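Local atomic coordinates of putative hemin storage protein (Bordetella bronchiseptica, PDB entry 6AU1), a protein that cleaves deacetylated poly-beta-1,6-N-acetylglucosamine, a biofilm polysaccharide, through its glycoside hydrolase domain, the part of the longer protein contained here. Residues 46-51 against 61-66; 65-70 against 141-146; 267-272 against 279-284. One frame throughout, in Å; residues are numbered along the deposited sequence.

Contact 1: residues 46-51 against 61-66; sequences LQAFAD and VYFPNR
The Tyr62 ring turns an edge to the backbone of Ala48 and Phe49. Near the ring plane, the carbonyl oxygen of Phe49 lies 3.2 Å from Tyr62 CE2, and the carbonyl carbon of Ala48 also sits at this edge. Ala50 comes in obliquely, its CB 3.7 Å from Tyr62 CE2 and equally close to CZ, so the methyl lies beside CE2, CZ and OH. The Phe63 ring is met edge-on as well: Ala48 O lies near its plane, 3.4 Å from Phe63 CD1. One face of that ring carries Val61 CG2, offset toward the rim, while the Phe49 ring has Gln47 CG over one face, both contacts within a single segment.

Ala48 O is thus the hub. It accepts the peptide N-H of Tyr62 at 2.9 Å (Tyr62 N to Ala48 O, 159° at the hydrogen), with the donor tilted from the carbonyl plane, and the Phe63 ring edge closes in beside it. Next along the chain, Phe49 and Val61 form a single beta bridge, with their CA atoms 4.0 Å apart. Phe49 has its CG between the backbone N and the carbonyl carbon (chi1 63°), which sends the ring away from 61-66 and leaves CB to pack against Val61 CG1 at 3.9 Å.

The contact lies buried where strand 43-47 of the parallel TIM-type barrel gives way to the loop leading to helix 75-86. Tyr62 OH is hydrogen-bonded to Asp15 of helix 14-17 and to Arg71, and Gln47 NE2 also binds Asp15, so one carboxylate ties both segments to that helix. Trp93 of strand 89-94 meets the Phe49 ring edge-to-face, and Phe63 reaches Ile144 and Leu148 on helix 135-151.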
loop_
_atom_site.group_PDB
_atom_site.type_symbol
_atom_site.label_atom_id
_atom_site.label_comp_id
_atom_site.label_asym_id
_atom_site.label_seq_id
_atom_site.Cartn_x
_atom_site.Cartn_y
_atom_site.Cartn_z
ATOM N N LEU A 46 -1.610 1.947 9.426
ATOM C CA LEU A 46 -2.067 3.297 9.727
ATOM C C LEU A 46 -1.555 4.330 8.705
ATOM O O LEU A 46 -0.352 4.518 8.546
ATOM C CB LEU A 46 -1.626 3.675 11.151
ATOM C CG LEU A 46 -2.189 5.002 11.657
ATOM C CD1 LEU A 46 -3.710 4.897 11.797
ATOM C CD2 LEU A 46 -1.550 5.344 13.009
ATOM N N GLN A 47 -2.489 4.990 8.024
ATOM C CA GLN A 47 -2.171 6.018 7.025
ATOM C C GLN A 47 -1.288 7.121 7.604
ATOM O O GLN A 47 -1.650 7.731 8.612
ATOM C CB GLN A 47 -3.470 6.628 6.502
ATOM C CG GLN A 47 -3.338 7.401 5.189
ATOM C CD GLN A 47 -4.610 8.167 4.858
ATOM O OE1 GLN A 47 -5.411 8.467 5.738
ATOM N NE2 GLN A 47 -4.787 8.509 3.584
ATOM N N ALA A 48 -0.146 7.395 6.968
ATOM C CA ALA A 48 0.749 8.441 7.468
ATOM C C ALA A 48 0.727 9.679 6.570
ATOM O O ALA A 48 1.361 10.696 6.881
ATOM C CB ALA A 48 2.183 7.894 7.598
ATOM N N PHE A 49 -0.010 9.568 5.462
ATOM C CA PHE A 49 -0.130 10.627 4.445
ATOM C C PHE A 49 -1.589 11.072 4.317
ATOM O O PHE A 49 -2.497 10.350 4.729
ATOM C CB PHE A 49 0.390 10.116 3.089
ATOM C CG PHE A 49 -0.406 8.962 2.526
ATOM C CD1 PHE A 49 -0.217 7.669 3.004
ATOM C CD2 PHE A 49 -1.346 9.175 1.521
ATOM C CE1 PHE A 49 -0.943 6.594 2.487
ATOM C CE2 PHE A 49 -2.083 8.118 1.003
ATOM C CZ PHE A 49 -1.881 6.817 1.487
ATOM N N ALA A 50 -1.824 12.258 3.756
ATOM C CA ALA A 50 -3.188 12.740 3.587
ATOM C C ALA A 50 -3.640 12.588 2.135
ATOM O O ALA A 50 -2.911 12.941 1.213
ATOM C CB ALA A 50 -3.298 14.188 4.022
ATOM N N ASP A 51 -4.844 12.063 1.947
ATOM C CA ASP A 51 -5.427 11.926 0.608
ATOM C C ASP A 51 -6.937 12.200 0.657
ATOM O O ASP A 51 -7.734 11.386 0.173
ATOM C CB ASP A 51 -5.124 10.517 0.059
ATOM C CG ASP A 51 -5.519 10.335 -1.414
ATOM O OD1 ASP A 51 -5.668 11.329 -2.145
ATOM O OD2 ASP A 51 -5.684 9.171 -1.828
ATOM N N VAL A 61 1.262 15.461 4.537
ATOM C CA VAL A 61 1.320 14.228 5.319
ATOM C C VAL A 61 0.966 14.517 6.776
ATOM O O VAL A 61 0.636 15.648 7.129
ATOM C CB VAL A 61 2.702 13.547 5.238
ATOM C CG1 VAL A 61 2.953 12.986 3.836
ATOM C CG2 VAL A 61 3.807 14.535 5.628
ATOM N N TYR A 62 1.010 13.480 7.610
ATOM C CA TYR A 62 0.564 13.631 9.001
ATOM C C TYR A 62 1.716 13.523 10.001
ATOM O O TYR A 62 1.539 13.089 11.139
ATOM C CB TYR A 62 -0.511 12.584 9.313
ATOM C CG TYR A 62 -1.863 12.840 8.646
ATOM C CD1 TYR A 62 -2.639 13.938 9.012
ATOM C CD2 TYR A 62 -2.367 11.974 7.673
ATOM C CE1 TYR A 62 -3.872 14.179 8.416
ATOM C CE2 TYR A 62 -3.611 12.196 7.082
ATOM C CZ TYR A 62 -4.353 13.297 7.460
ATOM O OH TYR A 62 -5.583 13.529 6.885
ATOM N N PHE A 63 2.905 13.931 9.573
ATOM C CA PHE A 63 4.081 13.921 10.450
ATOM C C PHE A 63 5.038 15.018 9.979
ATOM O O PHE A 63 5.060 15.354 8.792
ATOM C CB PHE A 63 4.771 12.541 10.438
ATOM C CG PHE A 63 5.223 12.100 9.066
ATOM C CD1 PHE A 63 4.345 11.442 8.217
ATOM C CD2 PHE A 63 6.517 12.356 8.626
ATOM C CE1 PHE A 63 4.736 11.048 6.933
ATOM C CE2 PHE A 63 6.925 11.960 7.339
ATOM C CZ PHE A 63 6.028 11.296 6.502
ATOM N N PRO A 64 5.830 15.581 10.899
ATOM C CA PRO A 64 6.738 16.676 10.539
ATOM C C PRO A 64 7.889 16.152 9.683
ATOM O O PRO A 64 8.445 15.095 9.959
ATOM C CB PRO A 64 7.223 17.203 11.896
ATOM C CG PRO A 64 7.045 16.054 12.840
ATOM C CD PRO A 64 5.864 15.263 12.340
ATOM N N ASN A 65 8.233 16.891 8.636
ATOM C CA ASN A 65 9.271 16.443 7.720
ATOM C C ASN A 65 9.801 17.626 6.919
ATOM O O ASN A 65 9.222 18.716 6.953
ATOM C CB ASN A 65 8.723 15.373 6.784
ATOM C CG ASN A 65 7.779 15.948 5.768
ATOM O OD1 ASN A 65 8.175 16.226 4.642
ATOM N ND2 ASN A 65 6.536 16.189 6.175
ATOM N N ARG A 66 10.890 17.394 6.193
ATOM C CA ARG A 66 11.618 18.445 5.477
ATOM C C ARG A 66 10.984 18.940 4.180
ATOM O O ARG A 66 11.357 20.005 3.680
ATOM C CB ARG A 66 13.015 17.946 5.119
ATOM C CG ARG A 66 14.013 17.945 6.226
ATOM C CD ARG A 66 15.212 17.138 5.768
ATOM N NE ARG A 66 15.042 15.721 6.067
ATOM C CZ ARG A 66 16.022 14.829 6.000
ATOM N NH1 ARG A 66 15.787 13.567 6.322
ATOM N NH2 ARG A 66 17.237 15.206 5.606
#

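Contact 2: residues 65-70 against 141-146; sequences NRHLPM and ISEIYE
His67 NE2 donates to Glu143 OE1 at 2.7 Å, in the ring plane and nearly along the oxygen's C-O axis; imidazole and carboxylate lie almost coplanar, 4° apart. Arg66 reaches past the same glutamate, stacking its guanidinium on the Glu143 side chain, with Glu143 CB over one face, 3.5 Å from Arg66 NH1. Its NH1 bonds in the guanidinium plane to Glu146 OE1 at 2.8 Å, a salt bridge that meets the carboxylate from above its plane; Asp147 is a second carboxylate partner of NH1. A water accepts from Arg66 NH2 and donates to Glu146 OE1. Arg66 NH2 and Glu143 OE2 add only a long charge pairing. At the imidazole edge, His67 CD2 packs on Ile144 CG1 at 3.9 Å.

From the second shell, Asn65 OD1 accepts from His67 N (2.9 Å), above the carbonyl plane, which makes an Asx turn, and from Leu68 N (2.8 Å), which extends it to an Asx motif. This probably helps hold the bend from which His67 points to the helix. Asn105 bonds to His67 ND1.

The loop before helix 75-86 is thereby clasped to helix 135-151, which in turn packs on helix 195-223 through Ile141, Ser142 and Tyr145.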
loop_
_atom_site.group_PDB
_atom_site.type_symbol
_atom_site.label_atom_id
_atom_site.label_comp_id
_atom_site.label_asym_id
_atom_site.label_seq_id
_atom_site.Cartn_x
_atom_site.Cartn_y
_atom_site.Cartn_z
ATOM N N ASN A 65 8.233 16.891 8.636
ATOM C CA ASN A 65 9.271 16.443 7.720
ATOM C C ASN A 65 9.801 17.626 6.919
ATOM O O ASN A 65 9.222 18.716 6.953
ATOM C CB ASN A 65 8.723 15.373 6.784
ATOM C CG ASN A 65 7.779 15.948 5.768
ATOM O OD1 ASN A 65 8.175 16.226 4.642
ATOM N ND2 ASN A 65 6.536 16.189 6.175
ATOM N N ARG A 66 10.890 17.394 6.193
ATOM C CA ARG A 66 11.618 18.445 5.477
ATOM C C ARG A 66 10.984 18.940 4.180
ATOM O O ARG A 66 11.357 20.005 3.680
ATOM C CB ARG A 66 13.015 17.946 5.119
ATOM C CG ARG A 66 14.013 17.945 6.226
ATOM C CD ARG A 66 15.212 17.138 5.768
ATOM N NE ARG A 66 15.042 15.721 6.067
ATOM C CZ ARG A 66 16.022 14.829 6.000
ATOM N NH1 ARG A 66 15.787 13.567 6.322
ATOM N NH2 ARG A 66 17.237 15.206 5.606
ATOM N N HIS A 67 10.066 18.165 3.624
ATOM C CA HIS A 67 9.694 18.356 2.224
ATOM C C HIS A 67 8.225 18.699 1.975
ATOM O O HIS A 67 7.927 19.541 1.126
ATOM C CB HIS A 67 10.081 17.106 1.426
ATOM C CG HIS A 67 11.560 16.903 1.333
ATOM N ND1 HIS A 67 12.399 17.830 0.754
ATOM C CD2 HIS A 67 12.353 15.901 1.779
ATOM C CE1 HIS A 67 13.647 17.401 0.837
ATOM N NE2 HIS A 67 13.645 16.229 1.446
ATOM N N LEU A 68 7.315 18.060 2.704
ATOM C CA LEU A 68 5.878 18.287 2.501
ATOM C C LEU A 68 5.229 18.962 3.700
ATOM O O LEU A 68 5.565 18.649 4.842
ATOM C CB LEU A 68 5.152 16.961 2.229
ATOM C CG LEU A 68 4.923 16.554 0.770
ATOM C CD1 LEU A 68 6.220 16.506 0.021
ATOM C CD2 LEU A 68 4.212 15.197 0.690
ATOM N N PRO A 69 4.279 19.875 3.448
ATOM C CA PRO A 69 3.522 20.446 4.568
ATOM C C PRO A 69 2.802 19.364 5.354
ATOM O O PRO A 69 2.465 18.300 4.836
ATOM C CB PRO A 69 2.515 21.379 3.888
ATOM C CG PRO A 69 3.085 21.664 2.550
ATOM C CD PRO A 69 3.884 20.460 2.154
ATOM N N MET A 70 2.580 19.648 6.624
ATOM C CA MET A 70 1.877 18.733 7.495
ATOM C C MET A 70 0.416 19.191 7.616
ATOM O O MET A 70 0.153 20.358 7.950
ATOM C CB MET A 70 2.595 18.707 8.854
ATOM C CG MET A 70 2.118 17.699 9.842
ATOM S SD MET A 70 3.215 17.631 11.289
ATOM C CE MET A 70 3.376 19.346 11.723
ATOM N N ILE A 141 12.516 11.246 -1.503
ATOM C CA ILE A 141 11.675 10.194 -0.928
ATOM C C ILE A 141 12.382 9.553 0.266
ATOM O O ILE A 141 11.780 9.306 1.313
ATOM C CB ILE A 141 11.320 9.114 -1.969
ATOM C CG1 ILE A 141 10.454 9.726 -3.075
ATOM C CG2 ILE A 141 10.576 7.964 -1.310
ATOM C CD1 ILE A 141 10.322 8.818 -4.313
ATOM N N SER A 142 13.668 9.280 0.098
ATOM C CA SER A 142 14.465 8.709 1.182
ATOM C C SER A 142 14.416 9.574 2.441
ATOM O O SER A 142 14.335 9.061 3.565
ATOM C CB SER A 142 15.907 8.524 0.718
ATOM O OG SER A 142 15.954 7.574 -0.343
ATOM N N GLU A 143 14.456 10.888 2.248
ATOM C CA GLU A 143 14.481 11.807 3.379
ATOM C C GLU A 143 13.113 11.910 4.044
ATOM O O GLU A 143 13.015 12.095 5.261
ATOM C CB GLU A 143 14.980 13.179 2.928
ATOM C CG GLU A 143 16.502 13.178 2.687
ATOM C CD GLU A 143 17.020 14.458 2.073
ATOM O OE1 GLU A 143 16.204 15.343 1.758
ATOM O OE2 GLU A 143 18.252 14.574 1.898
ATOM N N ILE A 144 12.057 11.775 3.252
ATOM C CA ILE A 144 10.712 11.753 3.819
ATOM C C ILE A 144 10.547 10.525 4.724
ATOM O O ILE A 144 9.998 10.629 5.827
ATOM C CB ILE A 144 9.633 11.780 2.700
ATOM C CG1 ILE A 144 9.672 13.141 1.989
ATOM C CG2 ILE A 144 8.232 11.529 3.277
ATOM C CD1 ILE A 144 8.825 13.192 0.711
ATOM N N TYR A 145 11.045 9.375 4.272
ATOM C CA TYR A 145 11.007 8.165 5.094
ATOM C C TYR A 145 11.874 8.317 6.339
ATOM O O TYR A 145 11.493 7.857 7.420
ATOM C CB TYR A 145 11.442 6.942 4.274
ATOM C CG TYR A 145 10.289 6.272 3.547
ATOM C CD1 TYR A 145 9.765 6.810 2.375
ATOM C CD2 TYR A 145 9.731 5.098 4.033
ATOM C CE1 TYR A 145 8.697 6.187 1.708
ATOM C CE2 TYR A 145 8.671 4.477 3.387
ATOM C CZ TYR A 145 8.156 5.020 2.232
ATOM O OH TYR A 145 7.101 4.375 1.609
ATOM N N GLU A 146 13.028 8.969 6.202
ATOM C CA GLU A 146 13.886 9.213 7.359
ATOM C C GLU A 146 13.156 10.073 8.388
ATOM O O GLU A 146 13.205 9.805 9.596
ATOM C CB GLU A 146 15.190 9.888 6.936
ATOM C CG GLU A 146 16.111 10.237 8.092
ATOM C CD GLU A 146 17.446 10.819 7.626
ATOM O OE1 GLU A 146 17.510 11.369 6.514
ATOM O OE2 GLU A 146 18.435 10.720 8.369
HETATM O O HOH W 1 19.159 13.275 5.727
#

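Contact 3: residues 267-272 against 279-284; sequences AMPNME and QWMRQL. With SO4 (sulfate ion), chain E; SO4 (sulfate ion), chain F.
Pro269 lies over one face of the Trp280 indole, the main aromatic interaction here. Its CB sits 4.1 Å from the centroid of the six-membered ring and 30° off the ring normal, an off-centre CH-pi contact, while Pro269 CD comes to 3.6 Å from Trp280 CZ3. The indole gets there because its CG stands anti to the backbone N (chi1 -170°), swinging the ring out from the helix. Farther along the benzo ring, the Glu272 side chain crosses at about a right angle and touches with its methylene, CG lying 3.6 Å from Trp280 CZ2.

Aliphatic packing fills in beside the ring. The methyl of Ala267 meets Leu284 CD2 at 3.6 Å and Met281 SD at 3.9 Å. Met281 is bent at both chi2 and chi3, a fold that brings CE alongside Pro269 CD and the carbonyl oxygen of Ala267.

The polar interactions are with two sulfates, probably from the crystallisation liquor, rather than between the segments. Arg282 grips the sulfate of chain E with two N-H groups at the guanidinium edge: Arg282 NE to O3 at 2.8 Å and Arg282 NH2 to O1 at 3.0 Å. Gln279 NE2 joins them at O1 of this ion, and Gln283 NE2 adds a weak bond to its O4. The sulfate of chain F accepts from the peptide N of Gln279 (Gln279 N to O3, 2.8 Å), near the start of helix 277-290, where the helix dipole would be expected to favour an anion.

Met281 also packs on helix 314-326, and Trp280 and Leu284 on helix 238-241. The segments belong to a beta-alpha unit of the TIM barrel, in which the chain leaves strand 262-266, makes a short, weakly bonded helical turn at about 269-272 and packs against outer helix 277-290.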
loop_
_atom_site.group_PDB
_atom_site.type_symbol
_atom_site.label_atom_id
_atom_site.label_comp_id
_atom_site.label_asym_id
_atom_site.label_seq_id
_atom_site.Cartn_x
_atom_site.Cartn_y
_atom_site.Cartn_z
ATOM N N ALA A 267 -7.610 -8.197 -2.103
ATOM C CA ALA A 267 -8.578 -9.242 -2.439
ATOM C C ALA A 267 -9.971 -8.632 -2.450
ATOM O O ALA A 267 -10.773 -8.848 -1.538
ATOM C CB ALA A 267 -8.484 -10.390 -1.432
ATOM N N MET A 268 -10.225 -7.837 -3.482
ATOM C CA MET A 268 -11.364 -6.931 -3.510
ATOM C C MET A 268 -12.152 -7.067 -4.810
ATOM O O MET A 268 -12.014 -6.232 -5.720
ATOM C CB MET A 268 -10.869 -5.495 -3.320
ATOM C CG MET A 268 -10.123 -5.283 -1.993
ATOM S SD MET A 268 -9.483 -3.604 -1.830
ATOM C CE MET A 268 -8.744 -3.646 -0.188
ATOM N N PRO A 269 -12.982 -8.121 -4.903
ATOM C CA PRO A 269 -13.727 -8.404 -6.140
ATOM C C PRO A 269 -14.705 -7.293 -6.528
ATOM O O PRO A 269 -14.938 -7.091 -7.713
ATOM C CB PRO A 269 -14.473 -9.712 -5.817
ATOM C CG PRO A 269 -14.480 -9.800 -4.306
ATOM C CD PRO A 269 -13.196 -9.156 -3.874
ATOM N N ASN A 270 -15.258 -6.579 -5.553
ATOM C CA ASN A 270 -16.139 -5.448 -5.843
ATOM C C ASN A 270 -15.390 -4.338 -6.597
ATOM O O ASN A 270 -15.845 -3.866 -7.643
ATOM C CB ASN A 270 -16.745 -4.915 -4.539
ATOM C CG ASN A 270 -17.927 -3.998 -4.766
ATOM O OD1 ASN A 270 -17.773 -2.866 -5.223
ATOM N ND2 ASN A 270 -19.117 -4.471 -4.417
ATOM N N MET A 271 -14.241 -3.930 -6.065
ATOM C CA MET A 271 -13.379 -2.946 -6.729
ATOM C C MET A 271 -12.929 -3.431 -8.107
ATOM O O MET A 271 -12.825 -2.646 -9.051
ATOM C CB MET A 271 -12.146 -2.632 -5.875
ATOM C CG MET A 271 -11.087 -1.811 -6.623
ATOM S SD MET A 271 -9.374 -2.179 -6.174
ATOM C CE MET A 271 -9.083 -0.971 -4.887
ATOM N N GLU A 272 -12.669 -4.731 -8.212
ATOM C CA GLU A 272 -12.169 -5.327 -9.451
ATOM C C GLU A 272 -13.271 -5.511 -10.492
ATOM O O GLU A 272 -12.984 -5.723 -11.671
ATOM C CB GLU A 272 -11.499 -6.674 -9.164
ATOM C CG GLU A 272 -10.161 -6.575 -8.436
ATOM C CD GLU A 272 -9.023 -6.178 -9.364
ATOM O OE1 GLU A 272 -9.138 -6.411 -10.592
ATOM O OE2 GLU A 272 -8.017 -5.634 -8.866
ATOM N N GLN A 279 -16.362 -17.242 -6.770
ATOM C CA GLN A 279 -15.427 -17.929 -7.649
ATOM C C GLN A 279 -14.118 -17.149 -7.742
ATOM O O GLN A 279 -13.027 -17.725 -7.719
ATOM C CB GLN A 279 -16.022 -18.112 -9.048
ATOM C CG GLN A 279 -15.090 -18.839 -9.997
ATOM C CD GLN A 279 -15.641 -18.933 -11.407
ATOM O OE1 GLN A 279 -15.934 -17.919 -12.040
ATOM N NE2 GLN A 279 -15.790 -20.156 -11.904
ATOM N N TRP A 280 -14.243 -15.832 -7.864
ATOM C CA TRP A 280 -13.090 -14.948 -7.981
ATOM C C TRP A 280 -12.137 -15.129 -6.805
ATOM O O TRP A 280 -10.929 -15.282 -6.981
ATOM C CB TRP A 280 -13.562 -13.495 -8.061
ATOM C CG TRP A 280 -12.503 -12.481 -8.418
ATOM C CD1 TRP A 280 -12.188 -12.025 -9.664
ATOM C CD2 TRP A 280 -11.656 -11.772 -7.505
ATOM N NE1 TRP A 280 -11.188 -11.082 -9.586
ATOM C CE2 TRP A 280 -10.843 -10.913 -8.271
ATOM C CE3 TRP A 280 -11.506 -11.784 -6.115
ATOM C CZ2 TRP A 280 -9.892 -10.075 -7.694
ATOM C CZ3 TRP A 280 -10.563 -10.958 -5.542
ATOM C CH2 TRP A 280 -9.771 -10.109 -6.329
ATOM N N MET A 281 -12.690 -15.118 -5.598
ATOM C CA MET A 281 -11.876 -15.280 -4.403
ATOM C C MET A 281 -11.264 -16.683 -4.345
ATOM O O MET A 281 -10.115 -16.858 -3.928
ATOM C CB MET A 281 -12.708 -15.009 -3.149
ATOM C CG MET A 281 -11.869 -14.888 -1.887
ATOM S SD MET A 281 -10.982 -13.311 -1.848
ATOM C CE MET A 281 -12.346 -12.156 -1.701
ATOM N N ARG A 282 -12.035 -17.683 -4.760
ATOM C CA ARG A 282 -11.532 -19.049 -4.833
ATOM C C ARG A 282 -10.319 -19.133 -5.772
ATOM O O ARG A 282 -9.291 -19.718 -5.425
ATOM C CB ARG A 282 -12.655 -19.991 -5.285
ATOM C CG ARG A 282 -12.432 -21.445 -4.978
ATOM C CD ARG A 282 -13.765 -22.208 -4.921
ATOM N NE ARG A 282 -14.613 -21.986 -6.094
ATOM C CZ ARG A 282 -15.792 -21.364 -6.066
ATOM N NH1 ARG A 282 -16.274 -20.894 -4.923
ATOM N NH2 ARG A 282 -16.494 -21.217 -7.182
ATOM N N GLN A 283 -10.430 -18.518 -6.948
ATOM C CA GLN A 283 -9.325 -18.511 -7.904
ATOM C C GLN A 283 -8.116 -17.731 -7.388
ATOM O O GLN A 283 -6.973 -18.125 -7.637
ATOM C CB GLN A 283 -9.781 -17.936 -9.248
ATOM C CG GLN A 283 -10.717 -18.856 -9.998
ATOM C CD GLN A 283 -11.340 -18.197 -11.212
ATOM O OE1 GLN A 283 -11.213 -16.989 -11.410
ATOM N NE2 GLN A 283 -12.030 -18.986 -12.027
ATOM N N LEU A 284 -8.362 -16.627 -6.685
ATOM C CA LEU A 284 -7.258 -15.835 -6.143
ATOM C C LEU A 284 -6.471 -16.649 -5.115
ATOM O O LEU A 284 -5.242 -16.694 -5.160
ATOM C CB LEU A 284 -7.768 -14.535 -5.511
ATOM C CG LEU A 284 -6.678 -13.545 -5.066
ATOM C CD1 LEU A 284 -6.009 -12.895 -6.266
ATOM C CD2 LEU A 284 -7.275 -12.497 -4.149
HETATM S S SO4 E . -13.771 -22.673 -9.696
HETATM O O1 SO4 E . -15.174 -22.268 -9.643
HETATM O O2 SO4 E . -13.688 -24.094 -10.016
HETATM O O3 SO4 E . -13.147 -22.438 -8.397
HETATM O O4 SO4 E . -13.068 -21.901 -10.717
HETATM S S SO4 F . -20.302 -16.735 -7.420
HETATM O O1 SO4 F . -21.075 -16.467 -8.629
HETATM O O2 SO4 F . -20.990 -17.747 -6.620
HETATM O O3 SO4 F . -18.984 -17.242 -7.787
HETATM O O4 SO4 F . -20.174 -15.498 -6.652
#

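Contacts 1 and 2 are neighbours, their centres 9 Å apart, and share Asn65 and Arg66: the loop that follows strand 43-47 is held first to the barrel strand's end and then to outer helix 135-151. Val61 N probably bonds to Pro69 O between them. Contact 3 lies across the chain's centre, about 30 Å from contact 1 and 35 Å from contact 2, centre to centre. Chemistry follows place. Contact 1, wholly buried, rests on backbone pairing and ring edges; contact 2, partly exposed, uses charges, an imidazole and water; contact 3 buries an apolar seam while its helix turns polar groups outward to sulfate.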